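Local coordinates for protein lipid transferase CIDEC (Mus musculus, PDB 4IKG) that transfers triacylglycerols between lipid droplets and drives their fusion, promoting the large unilocular droplets of white adipocytes, at residues K32-L37 with D41-L46. Residues are numbered along the deposited sequence; the frame is centred on the assembly and turned at random.
Sequences KVQDIL and DKPFSL
In the ubiquitin-like fold of the CIDE-N domain, the last turn of helix 26-36 meets the connection that leads into strand 45-48, with Gln34 against Lys42 and Pro43, and Val33 against Pro43. Gln34 carries most of the contact. Its CG stands anti to the backbone N (chi1 -180°) and the chain runs on extended, which lays the aliphatic part and the amide alongside the backbone of 41-42: Gln34 CG lies 3.9 Å from Lys42 CA, and Gln34 OE1 is 3.6 Å from Lys42 CB. Roughly perpendicular to Gln34, the Lys42 chain, bent at chi2 and chi3, passes Gln34 OE1 with CB and CD before its end leads away. Gln34 NE2 comes within 3.1 Å of Lys42 N; as modelled, both are donors and no hydrogen bond is assigned between the segments. Deeper in, Pro43 CD is 3.9 Å from Gln34 CB. Pro43 CG is likewise 3.9 Å from Val33 CG1. Val33 and Pro43 are both buried and both reach Val72 of strand 69-73, while Pro43 also touches Leu30, about one helical turn before Val33. Past the proline, Phe44 and Ser45 form a classic beta bulge opposite Leu73, and Leu46 turns onto Leu26, Leu29 and Leu30.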
loop_
_atom_site.group_PDB
_atom_site.type_symbol
_atom_site.label_atom_id
_atom_site.label_comp_id
_atom_site.label_asym_id
_atom_site.label_seq_id
_atom_site.Cartn_x
_atom_site.Cartn_y
_atom_site.Cartn_z
ATOM N N LYS A 32 -2.451 -1.823 8.996
ATOM C CA LYS A 32 -2.332 -3.279 8.880
ATOM C C LYS A 32 -1.021 -3.765 8.262
ATOM O O LYS A 32 -0.397 -4.707 8.759
ATOM C CB LYS A 32 -3.510 -3.841 8.075
ATOM C CG LYS A 32 -4.357 -4.835 8.843
ATOM C CD LYS A 32 -5.797 -4.372 8.943
ATOM C CE LYS A 32 -6.706 -5.237 8.094
ATOM N NZ LYS A 32 -8.122 -4.807 8.214
ATOM N N VAL A 33 -0.619 -3.115 7.172
ATOM C CA VAL A 33 0.516 -3.552 6.354
ATOM C C VAL A 33 1.840 -3.714 7.123
ATOM O O VAL A 33 2.660 -4.561 6.774
ATOM C CB VAL A 33 0.691 -2.652 5.089
ATOM C CG1 VAL A 33 0.794 -1.178 5.474
ATOM C CG2 VAL A 33 1.887 -3.101 4.251
ATOM N N GLN A 34 2.039 -2.930 8.180
ATOM C CA GLN A 34 3.265 -3.043 8.978
ATOM C C GLN A 34 3.410 -4.427 9.603
ATOM O O GLN A 34 4.457 -5.058 9.491
ATOM C CB GLN A 34 3.331 -1.971 10.073
ATOM C CG GLN A 34 4.597 -2.051 10.931
ATOM C CD GLN A 34 4.548 -1.157 12.162
ATOM O OE1 GLN A 34 3.473 -0.783 12.633
ATOM N NE2 GLN A 34 5.719 -0.812 12.688
ATOM N N ASP A 35 2.353 -4.889 10.262
ATOM C CA ASP A 35 2.362 -6.199 10.905
ATOM C C ASP A 35 2.012 -7.329 9.940
ATOM O O ASP A 35 2.298 -8.495 10.218
ATOM C CB ASP A 35 1.428 -6.222 12.120
ATOM C CG ASP A 35 2.097 -5.707 13.381
ATOM O OD1 ASP A 35 3.322 -5.905 13.528
ATOM O OD2 ASP A 35 1.397 -5.112 14.226
ATOM N N ILE A 36 1.396 -6.997 8.810
ATOM C CA ILE A 36 1.091 -8.026 7.819
ATOM C C ILE A 36 2.324 -8.403 6.978
ATOM O O ILE A 36 2.567 -9.582 6.714
ATOM C CB ILE A 36 -0.113 -7.644 6.924
ATOM C CG1 ILE A 36 -1.402 -7.646 7.750
ATOM C CG2 ILE A 36 -0.252 -8.610 5.762
ATOM C CD1 ILE A 36 -2.673 -7.559 6.934
ATOM N N LEU A 37 3.115 -7.402 6.591
ATOM C CA LEU A 37 4.284 -7.604 5.729
ATOM C C LEU A 37 5.607 -7.734 6.486
ATOM O O LEU A 37 6.675 -7.700 5.873
ATOM C CB LEU A 37 4.411 -6.451 4.727
ATOM C CG LEU A 37 3.486 -6.466 3.515
ATOM C CD1 LEU A 37 3.945 -5.452 2.480
ATOM C CD2 LEU A 37 3.450 -7.860 2.921
ATOM N N ASP A 41 9.367 -0.686 10.716
ATOM C CA ASP A 41 8.686 0.529 11.149
ATOM C C ASP A 41 7.496 0.824 10.243
ATOM O O ASP A 41 7.488 0.446 9.072
ATOM C CB ASP A 41 9.654 1.715 11.211
ATOM C CG ASP A 41 10.599 1.764 10.027
ATOM O OD1 ASP A 41 10.808 0.713 9.386
ATOM O OD2 ASP A 41 11.141 2.853 9.746
ATOM N N LYS A 42 6.488 1.488 10.800
ATOM C CA LYS A 42 5.240 1.732 10.082
ATOM C C LYS A 42 5.446 2.593 8.838
ATOM O O LYS A 42 6.094 3.639 8.901
ATOM C CB LYS A 42 4.200 2.367 11.010
ATOM C CG LYS A 42 2.865 2.650 10.342
ATOM C CD LYS A 42 1.706 2.509 11.317
ATOM C CE LYS A 42 1.811 3.500 12.463
ATOM N NZ LYS A 42 0.679 3.354 13.420
ATOM N N PRO A 43 4.905 2.139 7.697
ATOM C CA PRO A 43 5.005 2.878 6.434
ATOM C C PRO A 43 4.302 4.228 6.538
ATOM O O PRO A 43 3.351 4.360 7.309
ATOM C CB PRO A 43 4.266 1.979 5.438
ATOM C CG PRO A 43 4.240 0.629 6.068
ATOM C CD PRO A 43 4.177 0.869 7.539
ATOM N N PHE A 44 4.761 5.211 5.771
ATOM C CA PHE A 44 4.222 6.565 5.860
ATOM C C PHE A 44 3.381 6.942 4.644
ATOM O O PHE A 44 2.520 7.821 4.725
ATOM C CB PHE A 44 5.357 7.577 6.051
ATOM C CG PHE A 44 4.885 8.987 6.283
ATOM C CD1 PHE A 44 5.151 9.984 5.358
ATOM C CD2 PHE A 44 4.172 9.313 7.425
ATOM C CE1 PHE A 44 4.717 11.283 5.572
ATOM C CE2 PHE A 44 3.735 10.610 7.641
ATOM C CZ PHE A 44 4.009 11.594 6.714
ATOM N N SER A 45 3.626 6.277 3.519
ATOM C CA SER A 45 2.927 6.616 2.285
ATOM C C SER A 45 2.542 5.380 1.478
ATOM O O SER A 45 3.308 4.417 1.394
ATOM C CB SER A 45 3.786 7.551 1.429
ATOM O OG SER A 45 3.097 7.956 0.259
ATOM N N LEU A 46 1.348 5.411 0.894
ATOM C CA LEU A 46 0.924 4.351 -0.010
ATOM C C LEU A 46 1.098 4.831 -1.442
ATOM O O LEU A 46 0.682 5.939 -1.790
ATOM C CB LEU A 46 -0.532 3.968 0.237
ATOM C CG LEU A 46 -1.023 2.805 -0.629
ATOM C CD1 LEU A 46 -0.196 1.558 -0.354
ATOM C CD2 LEU A 46 -2.499 2.532 -0.406
#